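Local coordinates for DyP (Bjerkandera adusta, PDB 3VXJ), which binds heme b and probably works as a peroxidase of the dye-decolorizing family, held here in complex with 2,6-dimethoxyphenol, at residues Q12-K21 with Q62-G70; K38-I49 with I433-A442. One frame throughout, in Å; residues are numbered along the deposited sequence.

Contact 1 (Q12-K21 with Q62-G70); sequences QGDILVGMKK and QPLAFVNLG
Asn68, Phe66 and Met19 bury the most surface here, and Asn68 joins the two segments through its carboxamide. Its OD1 takes the backbone N-H of Asp14 (Asp14 N to Asn68 OD1, 2.8 Å), the donor tilted 16° from the carbonyl plane, while its ND2 turns back to Val67 O and Thr50 O, so the amide is fixed at both ends. Beside it the carboxamide of Gln12 lies along the backbone of Leu69: Leu69 N gives to Gln12 OE1 at 2.8 Å on an in-plane lone pair, and Gln12 NE2 gives to Leu69 O at 2.9 Å. The amide pairs much as a neighbouring strand would, and NE2 also bonds Pro431 O. Met19, extended beyond CG (chi2 -176°), slides past Phe66 and sets its CE 3.8 Å from Phe66 CB. The Lys21 side chain, bent at chi2, runs about perpendicular to that of Phe66; its CE sits over one face, 3.7 Å from the ring centroid and offset toward the rim, with NZ in an off-centre cation-pi contact, while Met19 O meets the ring edge in plane. Asp14 OD1 accepts from Met19 N and is hydrogen-bonded to Ser330 OG; OD2 is bonded to Tyr359 OH. Helix 13-16 and the following loop thus lie against strand 65-71, outermost in a four-stranded antiparallel ferredoxin-like sheet, paired with strand 119-125 and meeting helices 34-48 and 52-55.

Contact 2 (K38-I49 with I433-A442); sequences KTALKTYVPERI and ISALTATIAA
Val45 packs against Ile433, Leu436 and Thr437: its CG1 lies 3.7 Å from Ile433 CG2, and its CG2 touches Leu436 CD1. Its CB is 3.7 Å from the methyl CG2 of Thr437. With CG1 anti to the backbone N (chi1 170°), its two methyls are parted between Ile433 and Leu436. Ile49 extends this patch beyond the helix end, its CG2 branch passing alongside Ile433 CG1 at 3.9 Å. Toward the other end Leu41 CD2 touches both Ile440 CG2 and the methyl of Ala441, and lies 3.5 Å from Leu436 O. Next come the lysines. The aliphatic part of Lys42 runs over Ala441, Lys42 CG to Ala441 CB 3.6 Å, and its CE nears Thr437 O. Lys38, extended beyond CG, passes Ile440 O, a buried carbonyl without a hydrogen-bonding partner. Lys38 NZ forms a salt bridge with OXT of the C-terminal carboxylate of Ala442 (3.1 Å) and is also hydrogen-bonded to Leu79 O. The axes of segments 38-48 and 433-440 run nearly antiparallel (160°) and approach to 9.4 Å. The C-terminal helix 433-440 thus lies against helix 34-48 and meets Phe71 of strand 65-71 through Leu436, while Arg48 bridges to Asp137 of helix 128-142.

Strand 65-71 joins the two contacts, whose centres lie 16 Å apart. While Phe66 and Asn68 turn to segment 12-21 in contact 1, Val67 turns away to helix 34-48 of contact 2, where its CG1 is 3.4 Å from Tyr44 OH; Leu69 CD2 packs 3.5 Å from Leu41 CD1. Contact 1 joins parts of the N-terminal ferredoxin-like domain close in sequence, whereas contact 2 brings the C-terminal helix back to that domain. Contact 1 is nearer the heme: the side chain of Asp14 is about 14 Å from the cofactor and about 9 Å from that of Arg329, a heme-binding residue. Contact 2 is remote from the heme and the bound 2,6-dimethoxyphenol.

Contact 1 (Q12-K21 with Q62-G70)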
ATOM      1  N   GLN A  12      -5.874 -14.888   6.920  1.00  8.94           N
ATOM      2  CA  GLN A  12      -6.306 -14.425   5.609  1.00  8.97           C
ATOM      3  C   GLN A  12      -5.095 -14.096   4.725  1.00  8.55           C
ATOM      4  O   GLN A  12      -4.191 -13.356   5.127  1.00  8.86           O
ATOM      5  CB  GLN A  12      -7.282 -13.255   5.743  1.00  9.14           C
ATOM      6  CG  GLN A  12      -8.611 -13.638   6.404  1.00  9.07           C
ATOM      7  CD  GLN A  12      -9.708 -12.643   6.113  1.00  8.57           C
ATOM      8  OE1 GLN A  12     -10.067 -12.437   4.958  1.00  9.96           O
ATOM      9  NE2 GLN A  12     -10.237 -12.001   7.152  1.00  8.16           N
ATOM     10  N   GLY A  13      -5.075 -14.680   3.528  1.00  9.09           N
ATOM     11  CA  GLY A  13      -3.850 -14.754   2.745  1.00  9.59           C
ATOM     12  C   GLY A  13      -3.272 -13.435   2.263  1.00  9.28           C
ATOM     13  O   GLY A  13      -2.059 -13.317   2.113  1.00 10.22           O
ATOM     14  N   ASP A  14      -4.123 -12.443   2.004  1.00  9.33           N
ATOM     15  CA  ASP A  14      -3.602 -11.161   1.511  1.00  9.28           C
ATOM     16  C   ASP A  14      -2.701 -10.450   2.524  1.00  9.78           C
ATOM     17  O   ASP A  14      -1.831  -9.673   2.137  1.00  9.94           O
ATOM     18  CB  ASP A  14      -4.728 -10.236   1.052  1.00  8.99           C
ATOM     19  CG  ASP A  14      -4.241  -9.142   0.119  1.00  9.54           C
ATOM     20  OD1 ASP A  14      -3.482  -9.458  -0.820  1.00  9.90           O
ATOM     21  OD2 ASP A  14      -4.596  -7.962   0.344  1.00  8.94           O
ATOM     22  N   ILE A  15      -2.905 -10.745   3.810  1.00  9.17           N
ATOM     23  CA  ILE A  15      -2.138 -10.105   4.876  1.00  9.92           C
ATOM     24  C   ILE A  15      -0.660 -10.507   4.831  1.00 11.26           C
ATOM     25  O   ILE A  15       0.224  -9.658   4.914  1.00 12.50           O
ATOM     26  CB  ILE A  15      -2.689 -10.475   6.264  1.00  9.69           C
ATOM     27  CG1 ILE A  15      -4.142 -10.025   6.410  1.00  9.40           C
ATOM     28  CG2 ILE A  15      -1.829  -9.846   7.353  1.00  9.51           C
ATOM     29  CD1 ILE A  15      -4.837 -10.654   7.611  1.00  9.56           C
ATOM     30  N   LEU A  16      -0.409 -11.809   4.701  1.00 12.78           N
ATOM     31  CA  LEU A  16       0.927 -12.372   4.907  1.00 14.75           C
ATOM     32  C   LEU A  16       1.658 -12.656   3.600  1.00 15.64           C
ATOM     33  O   LEU A  16       2.869 -12.473   3.510  1.00 16.58           O
ATOM     34  CB  LEU A  16       0.832 -13.649   5.760  1.00 15.48           C
ATOM     35  CG  LEU A  16       2.085 -14.450   6.132  1.00 18.26           C
ATOM     36  CD1 LEU A  16       3.046 -13.591   6.933  1.00 19.17           C
ATOM     37  CD2 LEU A  16       1.711 -15.710   6.906  1.00 19.95           C
ATOM     38  N   VAL A  17       0.915 -13.106   2.593  1.00 15.35           N
ATOM     39  CA  VAL A  17       1.500 -13.572   1.345  1.00 16.76           C
ATOM     40  C   VAL A  17       1.217 -12.586   0.213  1.00 16.69           C
ATOM     41  O   VAL A  17       2.091 -12.307  -0.612  1.00 18.14           O
ATOM     42  CB  VAL A  17       0.980 -14.994   0.995  1.00 17.05           C
ATOM     43  CG1 VAL A  17       1.613 -15.507  -0.294  1.00 18.48           C
ATOM     44  CG2 VAL A  17       1.254 -15.961   2.143  1.00 18.22           C
ATOM     45  N   GLY A  18      -0.004 -12.059   0.188  1.00 15.38           N
ATOM     46  CA  GLY A  18      -0.440 -11.161  -0.880  1.00 15.15           C
ATOM     47  C   GLY A  18      -1.054 -11.954  -2.014  1.00 15.42           C
ATOM     48  O   GLY A  18      -0.487 -12.959  -2.456  1.00 17.19           O
ATOM     49  N   MET A  19      -2.207 -11.502  -2.501  1.00 17.92           N
ATOM     50  CA  MET A  19      -2.915 -12.220  -3.566  1.00 17.83           C
ATOM     51  C   MET A  19      -2.132 -12.280  -4.876  1.00 18.62           C
ATOM     52  O   MET A  19      -2.159 -13.304  -5.567  1.00 18.82           O
ATOM     53  CB  MET A  19      -4.302 -11.624  -3.798  1.00 16.26           C
ATOM     54  CG  MET A  19      -5.279 -11.879  -2.661  1.00 16.60           C
ATOM     55  SD  MET A  19      -6.916 -11.268  -3.051  1.00 15.63           S
ATOM     56  CE  MET A  19      -7.808 -11.775  -1.585  1.00 15.27           C
ATOM     57  N   LYS A  20      -1.428 -11.198  -5.208  1.00 19.02           N
ATOM     58  CA  LYS A  20      -0.616 -11.117  -6.442  1.00 19.62           C
ATOM     59  C   LYS A  20      -1.397 -11.531  -7.696  1.00 19.15           C
ATOM     60  O   LYS A  20      -0.837 -12.096  -8.637  1.00 19.65           O
ATOM     61  CB  LYS A  20       0.670 -11.946  -6.324  1.00 21.27           C
ATOM     62  CG  LYS A  20       1.596 -11.538  -5.192  1.00 22.52           C
ATOM     63  CD  LYS A  20       2.926 -12.267  -5.291  1.00 26.44           C
ATOM     64  CE  LYS A  20       3.737 -12.121  -4.012  1.00 28.49           C
ATOM     65  NZ  LYS A  20       4.005 -10.695  -3.665  1.00 30.00           N
ATOM     66  N   LYS A  21      -2.692 -11.243  -7.702  1.00 17.85           N
ATOM     67  CA  LYS A  21      -3.531 -11.536  -8.852  1.00 17.46           C
ATOM     68  C   LYS A  21      -3.577 -10.350  -9.807  1.00 16.80           C
ATOM     69  O   LYS A  21      -3.470  -9.197  -9.380  1.00 16.90           O
ATOM     70  CB  LYS A  21      -4.944 -11.918  -8.400  1.00 17.13           C
ATOM     71  CG  LYS A  21      -5.051 -13.310  -7.789  1.00 18.26           C
ATOM     72  CD  LYS A  21      -4.862 -14.416  -8.820  1.00 20.33           C
ATOM     73  CE  LYS A  21      -5.656 -15.642  -8.427  1.00 22.66           C
ATOM     74  NZ  LYS A  21      -5.434 -16.781  -9.353  1.00 24.19           N
ATOM     75  N   GLN A  62      -5.205 -24.250  -6.348  1.00 38.88           N
ATOM     76  CA  GLN A  62      -5.748 -22.942  -5.999  1.00 34.48           C
ATOM     77  C   GLN A  62      -7.097 -22.667  -6.669  1.00 34.27           C
ATOM     78  O   GLN A  62      -7.348 -23.144  -7.779  1.00 37.17           O
ATOM     79  CB  GLN A  62      -4.746 -21.843  -6.360  1.00 33.14           C
ATOM     80  CG  GLN A  62      -3.540 -21.782  -5.430  1.00 33.70           C
ATOM     81  CD  GLN A  62      -2.566 -20.674  -5.793  1.00 35.51           C
ATOM     82  OE1 GLN A  62      -2.564 -20.168  -6.918  1.00 38.25           O
ATOM     83  NE2 GLN A  62      -1.729 -20.291  -4.836  1.00 36.34           N
ATOM     84  N   PRO A  63      -7.974 -21.894  -5.997  1.00 31.50           N
ATOM     85  CA  PRO A  63      -9.227 -21.506  -6.638  1.00 31.51           C
ATOM     86  C   PRO A  63      -9.014 -20.454  -7.726  1.00 29.18           C
ATOM     87  O   PRO A  63      -7.942 -19.841  -7.806  1.00 27.70           O
ATOM     88  CB  PRO A  63     -10.048 -20.927  -5.482  1.00 31.08           C
ATOM     89  CG  PRO A  63      -9.037 -20.460  -4.499  1.00 29.67           C
ATOM     90  CD  PRO A  63      -7.897 -21.417  -4.602  1.00 29.82           C
ATOM     91  N   LEU A  64     -10.035 -20.249  -8.551  1.00 29.34           N
ATOM     92  CA  LEU A  64      -9.985 -19.261  -9.618  1.00 27.98           C
ATOM     93  C   LEU A  64      -9.930 -17.840  -9.062  1.00 24.32           C
ATOM     94  O   LEU A  64      -9.373 -16.944  -9.688  1.00 24.71           O
ATOM     95  CB  LEU A  64     -11.193 -19.419 -10.537  1.00 30.93           C
ATOM     96  CG  LEU A  64     -11.196 -18.588 -11.820  1.00 32.07           C
ATOM     97  CD1 LEU A  64     -10.003 -18.936 -12.709  1.00 37.07           C
ATOM     98  CD2 LEU A  64     -12.494 -18.817 -12.564  1.00 37.54           C
ATOM     99  N   ALA A  65     -10.516 -17.647  -7.885  1.00 21.68           N
ATOM    100  CA  ALA A  65     -10.432 -16.371  -7.195  1.00 19.19           C
ATOM    101  C   ALA A  65     -10.119 -16.560  -5.721  1.00 17.58           C
ATOM    102  O   ALA A  65     -10.534 -17.537  -5.098  1.00 19.25           O
ATOM    103  CB  ALA A  65     -11.715 -15.568  -7.384  1.00 21.47           C
ATOM    104  N   PHE A  66      -9.376 -15.602  -5.176  1.00 13.37           N
ATOM    105  CA  PHE A  66      -9.100 -15.532  -3.754  1.00 12.39           C
ATOM    106  C   PHE A  66     -10.050 -14.506  -3.170  1.00 10.90           C
ATOM    107  O   PHE A  66     -10.285 -13.456  -3.778  1.00 10.86           O
ATOM    108  CB  PHE A  66      -7.663 -15.062  -3.498  1.00 12.62           C
ATOM    109  CG  PHE A  66      -6.600 -15.880  -4.194  1.00 13.06           C
ATOM    110  CD1 PHE A  66      -6.756 -17.252  -4.396  1.00 13.95           C
ATOM    111  CD2 PHE A  66      -5.419 -15.273  -4.622  1.00 15.38           C
ATOM    112  CE1 PHE A  66      -5.760 -18.002  -5.027  1.00 16.34           C
ATOM    113  CE2 PHE A  66      -4.414 -16.018  -5.253  1.00 16.40           C
ATOM    114  CZ  PHE A  66      -4.589 -17.386  -5.455  1.00 16.65           C
ATOM    115  N   VAL A  67     -10.580 -14.780  -1.983  1.00 10.14           N
ATOM    116  CA  VAL A  67     -11.413 -13.787  -1.294  1.00  9.71           C
ATOM    117  C   VAL A  67     -10.952 -13.587   0.144  1.00  9.05           C
ATOM    118  O   VAL A  67     -10.708 -14.545   0.872  1.00  8.66           O
ATOM    119  CB  VAL A  67     -12.926 -14.146  -1.312  1.00  9.31           C
ATOM    120  CG1 VAL A  67     -13.759 -12.963  -0.782  1.00  9.89           C
ATOM    121  CG2 VAL A  67     -13.375 -14.532  -2.724  1.00  9.61           C
ATOM    122  N   ASN A  68     -10.791 -12.319   0.522  1.00  8.42           N
ATOM    123  CA  ASN A  68     -10.564 -11.929   1.905  1.00  8.23           C
ATOM    124  C   ASN A  68     -11.647 -10.932   2.326  1.00  7.90           C
ATOM    125  O   ASN A  68     -12.356 -10.376   1.481  1.00  8.21           O
ATOM    126  CB  ASN A  68      -9.168 -11.324   2.087  1.00  8.72           C
ATOM    127  CG  ASN A  68      -8.043 -12.374   2.184  1.00  8.58           C
ATOM    128  OD1 ASN A  68      -6.891 -12.000   2.400  1.00  9.98           O
ATOM    129  ND2 ASN A  68      -8.356 -13.675   2.003  1.00  8.90           N
ATOM    130  N   LEU A  69     -11.773 -10.713   3.633  1.00  7.97           N
ATOM    131  CA  LEU A  69     -12.882  -9.947   4.178  1.00  8.15           C
ATOM    132  C   LEU A  69     -12.458  -9.169   5.416  1.00  8.04           C
ATOM    133  O   LEU A  69     -11.934  -9.739   6.379  1.00  8.33           O
ATOM    134  CB  LEU A  69     -14.059 -10.881   4.504  1.00  9.28           C
ATOM    135  CG  LEU A  69     -15.295 -10.327   5.228  1.00  8.75           C
ATOM    136  CD1 LEU A  69     -16.008  -9.253   4.407  1.00 10.11           C
ATOM    137  CD2 LEU A  69     -16.245 -11.466   5.532  1.00 10.37           C
ATOM    138  N   GLY A  70     -12.687  -7.859   5.374  1.00  7.73           N
ATOM    139  CA  GLY A  70     -12.421  -6.987   6.512  1.00  7.77           C
ATOM    140  C   GLY A  70     -13.645  -6.197   6.931  1.00  8.00           C
ATOM    141  O   GLY A  70     -14.574  -5.982   6.145  1.00  8.46           O
TER

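Contact 2 (K38-I49 with I433-A442)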
ATOM      1  N   LYS A  38     -24.874 -13.025   9.402  1.00 11.84           N
ATOM      2  CA  LYS A  38     -24.071 -13.985  10.146  1.00 12.04           C
ATOM      3  C   LYS A  38     -24.222 -15.411   9.628  1.00 12.86           C
ATOM      4  O   LYS A  38     -23.230 -16.114   9.494  1.00 12.40           O
ATOM      5  CB  LYS A  38     -24.386 -13.907  11.638  1.00 12.31           C
ATOM      6  CG  LYS A  38     -23.865 -12.625  12.278  1.00 12.34           C
ATOM      7  CD  LYS A  38     -24.217 -12.533  13.736  1.00 14.22           C
ATOM      8  CE  LYS A  38     -23.764 -11.193  14.274  1.00 16.02           C
ATOM      9  NZ  LYS A  38     -23.664 -11.193  15.747  1.00 20.96           N
ATOM     10  N   THR A  39     -25.444 -15.840   9.313  1.00 11.38           N
ATOM     11  CA  THR A  39     -25.620 -17.172   8.753  1.00 12.49           C
ATOM     12  C   THR A  39     -25.041 -17.258   7.337  1.00 12.64           C
ATOM     13  O   THR A  39     -24.400 -18.255   6.991  1.00 13.10           O
ATOM     14  CB  THR A  39     -27.085 -17.671   8.840  1.00 12.55           C
ATOM     15  OG1 THR A  39     -27.178 -18.985   8.268  1.00 13.60           O
ATOM     16  CG2 THR A  39     -28.061 -16.726   8.128  1.00 13.68           C
ATOM     17  N   ALA A  40     -25.234 -16.212   6.534  1.00 12.54           N
ATOM     18  CA  ALA A  40     -24.584 -16.157   5.216  1.00 13.12           C
ATOM     19  C   ALA A  40     -23.056 -16.257   5.352  1.00 12.74           C
ATOM     20  O   ALA A  40     -22.405 -16.931   4.558  1.00 13.02           O
ATOM     21  CB  ALA A  40     -24.981 -14.894   4.467  1.00 13.56           C
ATOM     22  N   LEU A  41     -22.496 -15.584   6.357  1.00 12.57           N
ATOM     23  CA  LEU A  41     -21.051 -15.594   6.578  1.00 12.97           C
ATOM     24  C   LEU A  41     -20.535 -16.989   6.924  1.00 13.22           C
ATOM     25  O   LEU A  41     -19.497 -17.411   6.414  1.00 13.03           O
ATOM     26  CB  LEU A  41     -20.666 -14.592   7.669  1.00 13.03           C
ATOM     27  CG  LEU A  41     -19.163 -14.371   7.862  1.00 13.67           C
ATOM     28  CD1 LEU A  41     -18.526 -13.863   6.574  1.00 14.40           C
ATOM     29  CD2 LEU A  41     -18.902 -13.399   8.989  1.00 15.31           C
ATOM     30  N   LYS A  42     -21.266 -17.702   7.779  1.00 13.31           N
ATOM     31  CA  LYS A  42     -20.908 -19.070   8.136  1.00 14.18           C
ATOM     32  C   LYS A  42     -20.943 -20.010   6.930  1.00 14.44           C
ATOM     33  O   LYS A  42     -20.156 -20.948   6.860  1.00 15.28           O
ATOM     34  CB  LYS A  42     -21.792 -19.582   9.274  1.00 14.83           C
ATOM     35  CG  LYS A  42     -21.427 -18.984  10.628  1.00 16.04           C
ATOM     36  CD  LYS A  42     -22.433 -19.348  11.714  1.00 19.08           C
ATOM     37  CE  LYS A  42     -21.827 -19.163  13.097  1.00 21.68           C
ATOM     38  NZ  LYS A  42     -22.793 -19.457  14.201  1.00 24.97           N
ATOM     39  N   THR A  43     -21.850 -19.748   5.989  1.00 13.80           N
ATOM     40  CA  THR A  43     -21.896 -20.465   4.715  1.00 15.15           C
ATOM     41  C   THR A  43     -20.697 -20.102   3.838  1.00 14.22           C
ATOM     42  O   THR A  43     -20.061 -20.966   3.227  1.00 15.33           O
ATOM     43  CB  THR A  43     -23.180 -20.110   3.930  1.00 15.34           C
ATOM     44  OG1 THR A  43     -24.328 -20.415   4.728  1.00 18.31           O
ATOM     45  CG2 THR A  43     -23.257 -20.888   2.633  1.00 17.65           C
ATOM     46  N   TYR A  44     -20.410 -18.810   3.776  1.00 13.32           N
ATOM     47  CA  TYR A  44     -19.426 -18.265   2.851  1.00 12.90           C
ATOM     48  C   TYR A  44     -17.976 -18.614   3.201  1.00 12.99           C
ATOM     49  O   TYR A  44     -17.196 -18.991   2.325  1.00 13.14           O
ATOM     50  CB  TYR A  44     -19.610 -16.747   2.770  1.00 12.44           C
ATOM     51  CG  TYR A  44     -18.855 -16.101   1.638  1.00 11.72           C
ATOM     52  CD1 TYR A  44     -19.339 -16.175   0.335  1.00 12.00           C
ATOM     53  CD2 TYR A  44     -17.665 -15.411   1.870  1.00 10.86           C
ATOM     54  CE1 TYR A  44     -18.652 -15.588  -0.710  1.00 11.49           C
ATOM     55  CE2 TYR A  44     -16.962 -14.824   0.836  1.00 11.39           C
ATOM     56  CZ  TYR A  44     -17.462 -14.911  -0.452  1.00 10.79           C
ATOM     57  OH  TYR A  44     -16.776 -14.335  -1.488  1.00 11.98           O
ATOM     58  N   VAL A  45     -17.622 -18.508   4.479  1.00 13.16           N
ATOM     59  CA  VAL A  45     -16.214 -18.557   4.882  1.00 13.98           C
ATOM     60  C   VAL A  45     -15.482 -19.846   4.474  1.00 14.77           C
ATOM     61  O   VAL A  45     -14.455 -19.763   3.801  1.00 14.82           O
ATOM     62  CB  VAL A  45     -16.024 -18.207   6.382  1.00 14.07           C
ATOM     63  CG1 VAL A  45     -14.590 -18.503   6.849  1.00 15.15           C
ATOM     64  CG2 VAL A  45     -16.363 -16.760   6.624  1.00 14.57           C
ATOM     65  N   PRO A  46     -16.017 -21.032   4.841  1.00 15.64           N
ATOM     66  CA  PRO A  46     -15.290 -22.255   4.485  1.00 16.57           C
ATOM     67  C   PRO A  46     -15.157 -22.465   2.980  1.00 16.83           C
ATOM     68  O   PRO A  46     -14.225 -23.134   2.534  1.00 18.28           O
ATOM     69  CB  PRO A  46     -16.149 -23.378   5.096  1.00 17.47           C
ATOM     70  CG  PRO A  46     -17.491 -22.767   5.302  1.00 18.30           C
ATOM     71  CD  PRO A  46     -17.238 -21.332   5.614  1.00 16.42           C
ATOM     72  N   GLU A  47     -16.076 -21.887   2.210  1.00 16.55           N
ATOM     73  CA  GLU A  47     -16.105 -22.051   0.756  1.00 17.58           C
ATOM     74  C   GLU A  47     -15.162 -21.121  -0.006  1.00 16.15           C
ATOM     75  O   GLU A  47     -14.599 -21.507  -1.031  1.00 17.28           O
ATOM     76  CB  GLU A  47     -17.535 -21.866   0.221  1.00 18.52           C
ATOM     77  CG  GLU A  47     -18.565 -22.849   0.775  1.00 22.87           C
ATOM     78  CD  GLU A  47     -18.114 -24.303   0.717  1.00 27.91           C
ATOM     79  OE1 GLU A  47     -17.746 -24.785  -0.379  1.00 30.56           O
ATOM     80  OE2 GLU A  47     -18.134 -24.972   1.777  1.00 30.37           O
ATOM     81  N   ARG A  48     -15.002 -19.902   0.498  1.00 14.42           N
ATOM     82  CA  ARG A  48     -14.426 -18.815  -0.298  1.00 13.57           C
ATOM     83  C   ARG A  48     -13.241 -18.065   0.304  1.00 12.38           C
ATOM     84  O   ARG A  48     -12.455 -17.470  -0.434  1.00 11.88           O
ATOM     85  CB  ARG A  48     -15.517 -17.801  -0.658  1.00 13.54           C
ATOM     86  CG  ARG A  48     -16.650 -18.367  -1.518  1.00 15.56           C
ATOM     87  CD  ARG A  48     -16.226 -18.549  -2.967  1.00 18.92           C
ATOM     88  NE  ARG A  48     -17.354 -18.960  -3.800  1.00 20.79           N
ATOM     89  CZ  ARG A  48     -17.442 -20.117  -4.449  1.00 23.51           C
ATOM     90  NH1 ARG A  48     -16.454 -21.002  -4.390  1.00 25.59           N
ATOM     91  NH2 ARG A  48     -18.520 -20.380  -5.174  1.00 25.89           N
ATOM     92  N   ILE A  49     -13.122 -18.045   1.628  1.00 11.50           N
ATOM     93  CA  ILE A  49     -12.086 -17.208   2.248  1.00 11.19           C
ATOM     94  C   ILE A  49     -10.730 -17.904   2.175  1.00 11.43           C
ATOM     95  O   ILE A  49     -10.550 -19.003   2.708  1.00 12.76           O
ATOM     96  CB  ILE A  49     -12.447 -16.771   3.684  1.00 10.92           C
ATOM     97  CG1 ILE A  49     -13.713 -15.887   3.687  1.00 11.23           C
ATOM     98  CG2 ILE A  49     -11.256 -16.050   4.347  1.00 11.36           C
ATOM     99  CD1 ILE A  49     -13.574 -14.487   3.055  1.00 10.68           C
ATOM    100  N   ILE A 433      -9.490 -16.576  10.138  1.00  9.84           N
ATOM    101  CA  ILE A 433     -10.555 -17.305   9.470  1.00 10.49           C
ATOM    102  C   ILE A 433     -11.500 -17.928  10.507  1.00 10.66           C
ATOM    103  O   ILE A 433     -12.726 -17.847  10.362  1.00 11.17           O
ATOM    104  CB  ILE A 433      -9.979 -18.318   8.452  1.00 10.36           C
ATOM    105  CG1 ILE A 433      -9.253 -17.555   7.326  1.00 11.09           C
ATOM    106  CG2 ILE A 433     -11.080 -19.228   7.878  1.00 12.10           C
ATOM    107  CD1 ILE A 433      -8.559 -18.432   6.304  1.00 11.68           C
ATOM    108  N   SER A 434     -10.937 -18.511  11.566  1.00 10.85           N
ATOM    109  CA  SER A 434     -11.755 -19.067  12.641  1.00 11.40           C
ATOM    110  C   SER A 434     -12.568 -17.973  13.335  1.00 10.79           C
ATOM    111  O   SER A 434     -13.735 -18.180  13.649  1.00 11.78           O
ATOM    112  CB  SER A 434     -10.899 -19.860  13.642  1.00 11.59           C
ATOM    113  OG  SER A 434      -9.922 -19.042  14.258  1.00 12.53           O
ATOM    114  N   ALA A 435     -11.977 -16.794  13.544  1.00 10.22           N
ATOM    115  CA  ALA A 435     -12.711 -15.712  14.203  1.00  9.73           C
ATOM    116  C   ALA A 435     -13.905 -15.233  13.384  1.00  9.68           C
ATOM    117  O   ALA A 435     -14.913 -14.812  13.947  1.00  9.76           O
ATOM    118  CB  ALA A 435     -11.793 -14.556  14.546  1.00 10.10           C
ATOM    119  N   LEU A 436     -13.799 -15.311  12.059  1.00  9.69           N
ATOM    120  CA  LEU A 436     -14.923 -14.943  11.202  1.00 10.44           C
ATOM    121  C   LEU A 436     -16.198 -15.696  11.561  1.00 10.97           C
ATOM    122  O   LEU A 436     -17.276 -15.107  11.637  1.00 11.38           O
ATOM    123  CB  LEU A 436     -14.583 -15.163   9.731  1.00 10.29           C
ATOM    124  CG  LEU A 436     -13.651 -14.137   9.081  1.00 10.23           C
ATOM    125  CD1 LEU A 436     -13.315 -14.588   7.679  1.00 11.01           C
ATOM    126  CD2 LEU A 436     -14.265 -12.743   9.052  1.00 10.93           C
ATOM    127  N   THR A 437     -16.069 -16.999  11.789  1.00 11.59           N
ATOM    128  CA  THR A 437     -17.236 -17.822  12.091  1.00 12.08           C
ATOM    129  C   THR A 437     -17.508 -17.994  13.589  1.00 12.44           C
ATOM    130  O   THR A 437     -18.672 -18.034  14.003  1.00 13.33           O
ATOM    131  CB  THR A 437     -17.175 -19.195  11.370  1.00 13.00           C
ATOM    132  OG1 THR A 437     -16.020 -19.927  11.803  1.00 13.80           O
ATOM    133  CG2 THR A 437     -17.113 -18.983   9.860  1.00 14.07           C
ATOM    134  N   ALA A 438     -16.447 -18.080  14.394  1.00 12.20           N
ATOM    135  CA  ALA A 438     -16.585 -18.342  15.833  1.00 12.89           C
ATOM    136  C   ALA A 438     -16.925 -17.090  16.639  1.00 12.91           C
ATOM    137  O   ALA A 438     -17.503 -17.184  17.723  1.00 14.32           O
ATOM    138  CB  ALA A 438     -15.327 -19.006  16.386  1.00 13.17           C
ATOM    139  N   THR A 439     -16.575 -15.924  16.106  1.00 12.31           N
ATOM    140  CA  THR A 439     -16.791 -14.659  16.815  1.00 12.40           C
ATOM    141  C   THR A 439     -17.698 -13.721  16.033  1.00 12.16           C
ATOM    142  O   THR A 439     -18.788 -13.375  16.503  1.00 12.94           O
ATOM    143  CB  THR A 439     -15.462 -13.952  17.154  1.00 11.55           C
ATOM    144  OG1 THR A 439     -14.635 -14.841  17.912  1.00 13.21           O
ATOM    145  CG2 THR A 439     -15.711 -12.685  17.968  1.00 13.53           C
ATOM    146  N   ILE A 440     -17.270 -13.322  14.836  1.00 12.16           N
ATOM    147  CA  ILE A 440     -18.017 -12.321  14.067  1.00 12.74           C
ATOM    148  C   ILE A 440     -19.436 -12.815  13.770  1.00 13.54           C
ATOM    149  O   ILE A 440     -20.406 -12.046  13.845  1.00 14.15           O
ATOM    150  CB  ILE A 440     -17.299 -11.919  12.743  1.00 12.41           C
ATOM    151  CG1 ILE A 440     -15.865 -11.428  13.002  1.00 13.55           C
ATOM    152  CG2 ILE A 440     -18.111 -10.867  11.987  1.00 13.78           C
ATOM    153  CD1 ILE A 440     -15.717 -10.310  14.045  1.00 14.85           C
ATOM    154  N   ALA A 441     -19.550 -14.102  13.451  1.00 14.02           N
ATOM    155  CA  ALA A 441     -20.826 -14.704  13.075  1.00 15.49           C
ATOM    156  C   ALA A 441     -21.562 -15.400  14.222  1.00 16.93           C
ATOM    157  O   ALA A 441     -22.597 -16.040  13.997  1.00 17.47           O
ATOM    158  CB  ALA A 441     -20.617 -15.671  11.928  1.00 15.26           C
ATOM    159  N   ALA A 442     -21.044 -15.279  15.443  1.00 18.30           N
ATOM    160  CA  ALA A 442     -21.662 -15.916  16.607  1.00 20.65           C
ATOM    161  C   ALA A 442     -22.986 -15.255  16.993  1.00 21.86           C
ATOM    162  O   ALA A 442     -23.897 -15.919  17.486  1.00 24.04           O
ATOM    163  CB  ALA A 442     -20.700 -15.923  17.792  1.00 20.36           C
ATOM    164  OXT ALA A 442     -23.168 -14.047  16.826  1.00 22.93           O
TER